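Local structure of fatty acid synthase 1, isoform A (6FN6) at residues 782-793 / 802-813; 721-729 / 747-755. The protein probably catalyses, as a multifunctional enzyme, the NADPH-dependent synthesis of long-chain saturated fatty acids from acetyl-CoA and malonyl-CoA, this chain being its dehydratase-enoylreductase-ketoreductase modifying region. One frame throughout, in Å; residues are numbered along the deposited sequence.

Interaction 1: 782-793 / 802-813; sequences DLVLNSLSEEKL and LNGRFLEIGKFD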
loop_
_atom_site.group_PDB
_atom_site.type_symbol
_atom_site.label_atom_id
_atom_site.label_comp_id
_atom_site.label_asym_id
_atom_site.label_seq_id
_atom_site.Cartn_x
_atom_site.Cartn_y
_atom_site.Cartn_z
ATOM N N ASP A 782 -1.175 -9.072 -17.703
ATOM C CA ASP A 782 0.138 -9.468 -17.198
ATOM C C ASP A 782 1.015 -8.276 -16.836
ATOM O O ASP A 782 1.903 -8.388 -15.992
ATOM C CB ASP A 782 0.864 -10.335 -18.225
ATOM C CG ASP A 782 0.092 -11.585 -18.577
ATOM O OD1 ASP A 782 -0.016 -12.476 -17.707
ATOM O OD2 ASP A 782 -0.405 -11.677 -19.719
ATOM N N LEU A 783 0.788 -7.143 -17.494
ATOM C CA LEU A 783 1.536 -5.931 -17.185
ATOM C C LEU A 783 0.630 -4.713 -17.215
ATOM O O LEU A 783 -0.341 -4.661 -17.971
ATOM C CB LEU A 783 2.689 -5.721 -18.170
ATOM C CG LEU A 783 3.627 -6.890 -18.464
ATOM C CD1 LEU A 783 3.340 -7.446 -19.848
ATOM C CD2 LEU A 783 5.078 -6.464 -18.341
ATOM N N VAL A 784 0.968 -3.730 -16.388
ATOM C CA VAL A 784 0.293 -2.443 -16.402
ATOM C C VAL A 784 1.350 -1.352 -16.458
ATOM O O VAL A 784 2.221 -1.274 -15.591
ATOM C CB VAL A 784 -0.618 -2.266 -15.172
ATOM C CG1 VAL A 784 -1.318 -0.910 -15.206
ATOM C CG2 VAL A 784 -1.636 -3.391 -15.097
ATOM N N LEU A 785 1.277 -0.521 -17.493
ATOM C CA LEU A 785 2.117 0.666 -17.580
ATOM C C LEU A 785 1.279 1.863 -17.163
ATOM O O LEU A 785 0.450 2.347 -17.934
ATOM C CB LEU A 785 2.664 0.852 -18.994
ATOM C CG LEU A 785 3.644 2.013 -19.188
ATOM C CD1 LEU A 785 4.923 1.792 -18.385
ATOM C CD2 LEU A 785 3.958 2.207 -20.664
ATOM N N ASN A 786 1.495 2.334 -15.938
ATOM C CA ASN A 786 0.612 3.326 -15.334
ATOM C C ASN A 786 1.251 4.711 -15.188
ATOM O O ASN A 786 2.385 4.842 -14.721
ATOM C CB ASN A 786 0.156 2.837 -13.959
ATOM C CG ASN A 786 -0.866 3.753 -13.325
ATOM O OD1 ASN A 786 -1.811 4.193 -13.980
ATOM N ND2 ASN A 786 -0.682 4.050 -12.045
ATOM N N SER A 787 0.503 5.735 -15.593
ATOM C CA SER A 787 0.873 7.126 -15.345
ATOM C C SER A 787 -0.281 7.855 -14.651
ATOM O O SER A 787 -0.231 9.069 -14.457
ATOM C CB SER A 787 1.244 7.841 -16.647
ATOM O OG SER A 787 0.191 7.767 -17.592
ATOM N N LEU A 788 -1.323 7.106 -14.301
ATOM C CA LEU A 788 -2.463 7.646 -13.562
ATOM C C LEU A 788 -2.191 7.545 -12.063
ATOM O O LEU A 788 -1.228 6.896 -11.648
ATOM C CB LEU A 788 -3.746 6.893 -13.932
ATOM C CG LEU A 788 -4.521 7.389 -15.160
ATOM C CD1 LEU A 788 -3.603 7.663 -16.345
ATOM C CD2 LEU A 788 -5.586 6.377 -15.543
ATOM N N SER A 789 -3.034 8.177 -11.253
ATOM C CA SER A 789 -2.793 8.223 -9.814
ATOM C C SER A 789 -4.072 8.093 -8.995
ATOM O O SER A 789 -5.180 8.203 -9.522
ATOM C CB SER A 789 -2.080 9.527 -9.446
ATOM O OG SER A 789 -2.895 10.648 -9.730
ATOM N N GLU A 790 -3.893 7.863 -7.696
ATOM C CA GLU A 790 -4.997 7.762 -6.746
ATOM C C GLU A 790 -6.008 6.684 -7.166
ATOM O O GLU A 790 -5.606 5.586 -7.557
ATOM C CB GLU A 790 -5.665 9.129 -6.589
ATOM C CG GLU A 790 -4.714 10.187 -6.036
ATOM C CD GLU A 790 -5.357 11.553 -5.893
ATOM O OE1 GLU A 790 -5.523 12.010 -4.744
ATOM O OE2 GLU A 790 -5.688 12.170 -6.926
ATOM N N GLU A 791 -7.305 6.979 -7.077
ATOM C CA GLU A 791 -8.335 5.956 -7.274
ATOM C C GLU A 791 -8.153 5.219 -8.601
ATOM O O GLU A 791 -8.550 4.061 -8.736
ATOM C CB GLU A 791 -9.740 6.574 -7.200
ATOM C CG GLU A 791 -10.117 7.504 -8.355
ATOM C CD GLU A 791 -9.469 8.874 -8.255
ATOM O OE1 GLU A 791 -8.932 9.210 -7.177
ATOM O OE2 GLU A 791 -9.499 9.616 -9.261
ATOM N N LYS A 792 -7.541 5.888 -9.573
ATOM C CA LYS A 792 -7.289 5.279 -10.871
ATOM C C LYS A 792 -6.099 4.327 -10.808
ATOM O O LYS A 792 -5.974 3.428 -11.640
ATOM C CB LYS A 792 -7.042 6.353 -11.933
ATOM C CG LYS A 792 -8.227 7.277 -12.176
ATOM C CD LYS A 792 -7.851 8.428 -13.098
ATOM C CE LYS A 792 -8.887 9.541 -13.051
ATOM N NZ LYS A 792 -8.421 10.774 -13.750
ATOM N N LEU A 793 -5.219 4.528 -9.829
ATOM C CA LEU A 793 -4.081 3.632 -9.638
ATOM C C LEU A 793 -4.533 2.345 -8.960
ATOM O O LEU A 793 -4.224 1.248 -9.424
ATOM C CB LEU A 793 -2.986 4.313 -8.810
ATOM C CG LEU A 793 -1.630 3.598 -8.732
ATOM C CD1 LEU A 793 -0.515 4.595 -8.495
ATOM C CD2 LEU A 793 -1.599 2.539 -7.639
ATOM N N LEU A 802 -2.678 -12.856 -12.236
ATOM C CA LEU A 802 -1.638 -13.694 -11.644
ATOM C C LEU A 802 -0.283 -13.477 -12.313
ATOM O O LEU A 802 -0.192 -13.341 -13.532
ATOM C CB LEU A 802 -2.034 -15.170 -11.737
ATOM C CG LEU A 802 -3.259 -15.578 -10.910
ATOM C CD1 LEU A 802 -3.769 -16.955 -11.319
ATOM C CD2 LEU A 802 -2.938 -15.547 -9.420
ATOM N N ASN A 803 0.764 -13.438 -11.494
ATOM C CA ASN A 803 2.129 -13.215 -11.967
ATOM C C ASN A 803 2.301 -11.857 -12.642
ATOM O O ASN A 803 3.294 -11.627 -13.329
ATOM C CB ASN A 803 2.543 -14.324 -12.935
ATOM C CG ASN A 803 2.451 -15.700 -12.312
ATOM O OD1 ASN A 803 2.705 -15.871 -11.121
ATOM N ND2 ASN A 803 2.074 -16.689 -13.114
ATOM N N GLY A 804 1.347 -10.956 -12.438
ATOM C CA GLY A 804 1.395 -9.649 -13.069
ATOM C C GLY A 804 2.581 -8.803 -12.642
ATOM O O GLY A 804 3.233 -9.084 -11.634
ATOM N N ARG A 805 2.864 -7.759 -13.415
ATOM C CA ARG A 805 3.995 -6.882 -13.134
ATOM C C ARG A 805 3.614 -5.415 -13.358
ATOM O O ARG A 805 3.464 -4.964 -14.494
ATOM C CB ARG A 805 5.196 -7.274 -14.001
ATOM C CG ARG A 805 5.700 -8.682 -13.716
ATOM C CD ARG A 805 6.768 -9.138 -14.698
ATOM N NE ARG A 805 6.292 -9.211 -16.077
ATOM C CZ ARG A 805 5.451 -10.133 -16.535
ATOM N NH1 ARG A 805 4.970 -11.061 -15.722
ATOM N NH2 ARG A 805 5.082 -10.121 -17.808
ATOM N N PHE A 806 3.463 -4.680 -12.261
ATOM C CA PHE A 806 3.020 -3.293 -12.318
ATOM C C PHE A 806 4.199 -2.362 -12.577
ATOM O O PHE A 806 5.220 -2.427 -11.895
ATOM C CB PHE A 806 2.319 -2.910 -11.015
ATOM C CG PHE A 806 1.392 -1.737 -11.143
ATOM C CD1 PHE A 806 1.855 -0.442 -10.982
ATOM C CD2 PHE A 806 0.049 -1.933 -11.416
ATOM C CE1 PHE A 806 0.996 0.635 -11.094
ATOM C CE2 PHE A 806 -0.815 -0.859 -11.528
ATOM C CZ PHE A 806 -0.340 0.426 -11.367
ATOM N N LEU A 807 4.037 -1.485 -13.561
ATOM C CA LEU A 807 5.108 -0.593 -13.984
ATOM C C LEU A 807 4.688 0.859 -13.807
ATOM O O LEU A 807 3.977 1.413 -14.646
ATOM C CB LEU A 807 5.474 -0.866 -15.443
ATOM C CG LEU A 807 5.716 -2.337 -15.784
ATOM C CD1 LEU A 807 5.860 -2.525 -17.285
ATOM C CD2 LEU A 807 6.944 -2.858 -15.058
ATOM N N GLU A 808 5.124 1.472 -12.711
ATOM C CA GLU A 808 4.728 2.842 -12.406
ATOM C C GLU A 808 5.709 3.836 -13.021
ATOM O O GLU A 808 6.915 3.757 -12.789
ATOM C CB GLU A 808 4.641 3.055 -10.892
ATOM C CG GLU A 808 4.109 4.420 -10.487
ATOM C CD GLU A 808 2.721 4.694 -11.036
ATOM O OE1 GLU A 808 1.862 3.792 -10.958
ATOM O OE2 GLU A 808 2.488 5.808 -11.548
ATOM N N ILE A 809 5.181 4.765 -13.809
ATOM C CA ILE A 809 5.996 5.824 -14.395
ATOM C C ILE A 809 5.443 7.197 -14.013
ATOM O O ILE A 809 5.909 8.219 -14.512
ATOM C CB ILE A 809 6.092 5.667 -15.923
ATOM C CG1 ILE A 809 4.698 5.649 -16.555
ATOM C CG2 ILE A 809 6.854 4.396 -16.267
ATOM C CD1 ILE A 809 4.711 5.745 -18.065
ATOM N N GLY A 810 4.447 7.206 -13.130
ATOM C CA GLY A 810 3.918 8.435 -12.566
ATOM C C GLY A 810 4.721 8.823 -11.339
ATOM O O GLY A 810 5.661 8.116 -10.976
ATOM N N LYS A 811 4.371 9.941 -10.706
ATOM C CA LYS A 811 5.156 10.438 -9.578
ATOM C C LYS A 811 4.308 10.840 -8.373
ATOM O O LYS A 811 4.821 10.919 -7.257
ATOM C CB LYS A 811 5.999 11.635 -10.020
ATOM C CG LYS A 811 7.015 11.314 -11.110
ATOM C CD LYS A 811 8.062 10.319 -10.633
ATOM C CE LYS A 811 9.056 9.992 -11.732
ATOM N NZ LYS A 811 9.909 11.158 -12.076
ATOM N N PHE A 812 3.018 11.079 -8.586
ATOM C CA PHE A 812 2.164 11.584 -7.516
ATOM C C PHE A 812 2.155 10.678 -6.289
ATOM O O PHE A 812 2.632 11.063 -5.221
ATOM C CB PHE A 812 0.729 11.768 -8.006
ATOM C CG PHE A 812 -0.191 12.327 -6.960
ATOM C CD1 PHE A 812 -0.243 13.689 -6.722
ATOM C CD2 PHE A 812 -0.994 11.488 -6.206
ATOM C CE1 PHE A 812 -1.083 14.207 -5.757
ATOM C CE2 PHE A 812 -1.839 12.001 -5.239
ATOM C CZ PHE A 812 -1.882 13.364 -5.015
ATOM N N ASP A 813 1.608 9.480 -6.444
ATOM C CA ASP A 813 1.452 8.564 -5.320
ATOM C C ASP A 813 2.794 8.202 -4.691
ATOM O O ASP A 813 2.869 7.942 -3.491
ATOM C CB ASP A 813 0.714 7.302 -5.765
ATOM C CG ASP A 813 -0.721 7.582 -6.152
ATOM O OD1 ASP A 813 -1.569 7.691 -5.243
ATOM O OD2 ASP A 813 -1.002 7.694 -7.364
#

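Interaction 2: 721-729 / 747-755; sequences GQAAISVAL and FLLKRFPKL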
loop_
_atom_site.group_PDB
_atom_site.type_symbol
_atom_site.label_atom_id
_atom_site.label_comp_id
_atom_site.label_asym_id
_atom_site.label_seq_id
_atom_site.Cartn_x
_atom_site.Cartn_y
_atom_site.Cartn_z
ATOM N N GLY A 721 2.529 6.628 -24.086
ATOM C CA GLY A 721 1.517 5.677 -24.509
ATOM C C GLY A 721 1.694 5.214 -25.944
ATOM O O GLY A 721 1.764 4.014 -26.218
ATOM N N GLN A 722 1.749 6.173 -26.864
ATOM C CA GLN A 722 1.941 5.881 -28.280
ATOM C C GLN A 722 3.178 5.023 -28.507
ATOM O O GLN A 722 3.147 4.059 -29.274
ATOM C CB GLN A 722 2.052 7.182 -29.080
ATOM C CG GLN A 722 0.709 7.816 -29.403
ATOM C CD GLN A 722 0.842 9.196 -30.012
ATOM O OE1 GLN A 722 1.279 9.345 -31.153
ATOM N NE2 GLN A 722 0.444 10.214 -29.261
ATOM N N ALA A 723 4.271 5.375 -27.841
ATOM C CA ALA A 723 5.507 4.620 -27.973
ATOM C C ALA A 723 5.325 3.228 -27.386
ATOM O O ALA A 723 5.828 2.247 -27.929
ATOM C CB ALA A 723 6.654 5.344 -27.292
ATOM N N ALA A 724 4.601 3.150 -26.274
ATOM C CA ALA A 724 4.352 1.877 -25.608
ATOM C C ALA A 724 3.487 0.955 -26.466
ATOM O O ALA A 724 3.797 -0.226 -26.625
ATOM C CB ALA A 724 3.692 2.110 -24.262
ATOM N N ILE A 725 2.406 1.501 -27.016
ATOM C CA ILE A 725 1.480 0.723 -27.835
ATOM C C ILE A 725 2.201 0.158 -29.055
ATOM O O ILE A 725 2.009 -0.998 -29.421
ATOM C CB ILE A 725 0.264 1.574 -28.257
ATOM C CG1 ILE A 725 -0.532 2.015 -27.026
ATOM C CG2 ILE A 725 -0.638 0.792 -29.212
ATOM C CD1 ILE A 725 -1.555 3.105 -27.307
ATOM N N SER A 726 3.028 0.984 -29.685
ATOM C CA SER A 726 3.751 0.582 -30.885
ATOM C C SER A 726 4.682 -0.594 -30.607
ATOM O O SER A 726 4.666 -1.590 -31.324
ATOM C CB SER A 726 4.550 1.764 -31.444
ATOM O OG SER A 726 5.221 1.410 -32.641
ATOM N N VAL A 727 5.496 -0.474 -29.564
ATOM C CA VAL A 727 6.455 -1.519 -29.227
ATOM C C VAL A 727 5.719 -2.779 -28.783
ATOM O O VAL A 727 6.048 -3.882 -29.219
ATOM C CB VAL A 727 7.443 -1.045 -28.139
ATOM C CG1 VAL A 727 8.427 -2.151 -27.783
ATOM C CG2 VAL A 727 8.196 0.187 -28.608
ATOM N N ALA A 728 4.727 -2.614 -27.914
ATOM C CA ALA A 728 3.963 -3.746 -27.402
ATOM C C ALA A 728 3.332 -4.541 -28.543
ATOM O O ALA A 728 3.529 -5.754 -28.649
ATOM C CB ALA A 728 2.891 -3.269 -26.437
ATOM N N LEU A 729 2.575 -3.856 -29.394
ATOM C CA LEU A 729 1.933 -4.503 -30.531
ATOM C C LEU A 729 2.976 -5.164 -31.427
ATOM O O LEU A 729 2.710 -6.190 -32.053
ATOM C CB LEU A 729 1.106 -3.499 -31.335
ATOM C CG LEU A 729 -0.178 -2.976 -30.680
ATOM C CD1 LEU A 729 -0.850 -1.952 -31.581
ATOM C CD2 LEU A 729 -1.145 -4.109 -30.345
ATOM N N PHE A 747 -8.017 8.905 -32.936
ATOM C CA PHE A 747 -6.634 8.941 -33.403
ATOM C C PHE A 747 -5.932 7.589 -33.268
ATOM O O PHE A 747 -5.287 7.126 -34.208
ATOM C CB PHE A 747 -5.855 10.015 -32.643
ATOM C CG PHE A 747 -4.365 9.916 -32.803
ATOM C CD1 PHE A 747 -3.740 10.433 -33.923
ATOM C CD2 PHE A 747 -3.589 9.320 -31.824
ATOM C CE1 PHE A 747 -2.372 10.347 -34.070
ATOM C CE2 PHE A 747 -2.218 9.232 -31.966
ATOM C CZ PHE A 747 -1.609 9.749 -33.090
ATOM N N LEU A 748 -6.053 6.965 -32.100
ATOM C CA LEU A 748 -5.424 5.668 -31.851
ATOM C C LEU A 748 -5.953 4.585 -32.783
ATOM O O LEU A 748 -5.181 3.858 -33.406
ATOM C CB LEU A 748 -5.649 5.231 -30.401
ATOM C CG LEU A 748 -4.728 5.777 -29.312
ATOM C CD1 LEU A 748 -5.204 5.287 -27.958
ATOM C CD2 LEU A 748 -3.287 5.352 -29.548
ATOM N N LEU A 749 -7.275 4.478 -32.858
ATOM C CA LEU A 749 -7.925 3.463 -33.679
ATOM C C LEU A 749 -7.361 3.456 -35.097
ATOM O O LEU A 749 -7.009 2.403 -35.632
ATOM C CB LEU A 749 -9.436 3.700 -33.718
ATOM C CG LEU A 749 -10.232 3.204 -32.505
ATOM C CD1 LEU A 749 -11.679 3.665 -32.592
ATOM C CD2 LEU A 749 -10.163 1.693 -32.370
ATOM N N LYS A 750 -7.279 4.639 -35.695
ATOM C CA LYS A 750 -6.870 4.784 -37.087
ATOM C C LYS A 750 -5.369 4.582 -37.289
ATOM O O LYS A 750 -4.925 4.222 -38.379
ATOM C CB LYS A 750 -7.268 6.171 -37.601
ATOM C CG LYS A 750 -8.762 6.459 -37.531
ATOM C CD LYS A 750 -9.052 7.943 -37.692
ATOM C CE LYS A 750 -10.537 8.240 -37.556
ATOM N NZ LYS A 750 -10.818 9.704 -37.549
ATOM N N ARG A 751 -4.592 4.833 -36.243
ATOM C CA ARG A 751 -3.138 4.858 -36.367
ATOM C C ARG A 751 -2.457 3.491 -36.214
ATOM O O ARG A 751 -1.358 3.297 -36.737
ATOM C CB ARG A 751 -2.547 5.835 -35.349
ATOM C CG ARG A 751 -1.029 5.899 -35.377
ATOM C CD ARG A 751 -0.519 7.113 -34.625
ATOM N NE ARG A 751 0.940 7.204 -34.633
ATOM C CZ ARG A 751 1.645 7.879 -35.539
ATOM N NH1 ARG A 751 1.034 8.534 -36.521
ATOM N NH2 ARG A 751 2.968 7.905 -35.466
ATOM N N PHE A 752 -3.084 2.560 -35.494
ATOM C CA PHE A 752 -2.409 1.311 -35.122
ATOM C C PHE A 752 -2.961 0.006 -35.732
ATOM O O PHE A 752 -4.129 -0.058 -36.124
ATOM C CB PHE A 752 -2.427 1.176 -33.601
ATOM C CG PHE A 752 -1.436 2.054 -32.907
ATOM C CD1 PHE A 752 -0.084 1.767 -32.962
ATOM C CD2 PHE A 752 -1.851 3.178 -32.211
ATOM C CE1 PHE A 752 0.835 2.572 -32.323
ATOM C CE2 PHE A 752 -0.936 3.987 -31.572
ATOM C CZ PHE A 752 0.409 3.687 -31.630
ATOM N N PRO A 753 -2.100 -1.036 -35.810
ATOM C CA PRO A 753 -2.375 -2.392 -36.309
ATOM C C PRO A 753 -3.126 -3.299 -35.323
ATOM O O PRO A 753 -2.533 -3.763 -34.350
ATOM C CB PRO A 753 -0.976 -2.955 -36.586
ATOM C CG PRO A 753 -0.085 -2.222 -35.696
ATOM C CD PRO A 753 -0.657 -0.856 -35.551
ATOM N N LYS A 754 -4.404 -3.558 -35.587
ATOM C CA LYS A 754 -5.208 -4.446 -34.751
ATOM C C LYS A 754 -5.349 -3.923 -33.324
ATOM O O LYS A 754 -5.060 -4.636 -32.364
ATOM C CB LYS A 754 -4.582 -5.848 -34.693
ATOM C CG LYS A 754 -5.484 -6.915 -34.070
ATOM C CD LYS A 754 -5.041 -8.334 -34.417
ATOM C CE LYS A 754 -3.698 -8.669 -33.769
ATOM N NZ LYS A 754 -3.277 -10.082 -33.992
ATOM N N LEU A 755 -5.776 -2.672 -33.184
ATOM C CA LEU A 755 -6.259 -2.179 -31.899
ATOM C C LEU A 755 -7.779 -2.305 -31.813
ATOM O O LEU A 755 -8.500 -1.702 -32.606
ATOM C CB LEU A 755 -5.823 -0.733 -31.680
ATOM C CG LEU A 755 -5.639 -0.283 -30.228
ATOM C CD1 LEU A 755 -4.643 -1.167 -29.477
ATOM C CD2 LEU A 755 -5.195 1.173 -30.177
#

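Interaction 1: 782-793 / 802-813
The ring of Phe806 fills a hollow made by Val784 and Asn786: Val784 CG1 lies 3.7 Å from Phe806 CE2, and Asn786 CB lies 3.6 Å from Phe806 CZ. The Phe806 CG stands anti to its own backbone N (chi1 -158°), which leans the ring toward the neighbouring strand. On the face opposite Phe806, Leu785 CD1 is the bump, resting against Leu807 CB at 4.0 Å and Ile809 CG2 at 3.9 Å. Further back, Leu783 CG packs 3.6 Å from Arg805 NH2, while Glu709 and Gly703 take the polar ends of that arginine. Strands 783-786 and 804-808 run parallel, 10° apart, bonded from Arg805 N to Asp782 O through to Ile809 N to Asn786 O, with the Val784 N to Arg805 O link weak. With helix 791-797 between them they form a beta-alpha-beta crossover in the Rossmann-type half of the enoylreductase.

At the C-terminal ends of the two strands the contact turns polar. Asn786 ND2 donates to the syn lone pair of Glu808 OE1 at 2.8 Å, amide and carboxylate planes standing 84° apart. Gly810 N reaches Glu808 OE2 at 2.9 Å, and Asn786 OD1 accepts from Leu788 N in an Asx turn. Beyond them, Phe812 packs on Glu790 CG and Ser789 CB, and Asp813 OD2 takes Glu790 N at 2.9 Å. The buried Glu808 carboxylate is thus gripped at both oxygens, which should fix its rotation and tie the two strand-to-helix turns together.

Interaction 2: 721-729 / 747-755
Helix 721-729 and helix 747-751 run in roughly the same direction, crossing at -31° with their axes no closer than 12.3 Å, and side chains such as Phe752, just beyond the second helix, bridge that separation. Phe752 lays its ring flat under Ile725: CG2 of Ile725 sits 3.7 Å from the centroid of the Phe752 ring and 3° off the ring normal, a CH-pi contact over the centre of the face. The opposite face is met, nearer its rim, by CG of the adjacent Arg751. The far end of the ring reaches the first helix itself, Phe752 CZ lying 3.6 Å from Gln722 O, while Ser726 CB packs by Phe752 CE1. Ile725 holds CG2 anti to its backbone N and CG1 anti to its carbonyl carbon (chi1 -63°), which sends CG2 over the ring and brings CD1 to 3.6 Å from Leu748 CD2.

In chain order these are consecutive helices of a Rossmann-type fold, linked through strand 734-739, against which Ile725, Leu729 and Leu748 also pack. Gly721 belongs to a GxGxxG pattern at the start of helix 719-731, consistent with a dinucleotide-binding turn.

Were Phe752 an alanine, Ile725 CG2 would probably lose its ring partner and a gap open between helix 721-729 and the end of the second helix. One turn on from Ile725, Leu729 CD1 crosses to the loop, 4.0 Å from Phe752 CD1 and 3.7 Å from Pro753 O. At the other end Gln722 OE1 lies at the edge of the Phe747 ring, near its plane, 3.5 Å from Phe747 CZ, with the amide plane turned steeply from the ring.

Overall arrangement
Interactions 1 and 2 belong to the same Rossmann-type domain of the enoylreductase, interaction 1 in its six-stranded parallel sheet and interaction 2 among the helices packed on it, with centres about 19 Å apart. They follow one another along the chain and meet directly: Leu785 CD2 of interaction 1 lies 3.6 Å from Ala724 CB of interaction 2. Helix 719-731 thus takes part in both, meeting strand 781-786 through Ala724, helix 742-751 through Gln722 and Ile725, and the loop after it through Leu729. Interaction 1 is a hydrogen-bonded strand pair, interaction 2 largely apolar packing. Leu793 and Asp813 also touch Met822 of the second subunit. Both contacts lie away from the predicted dehydratase residues His24 and Asp175.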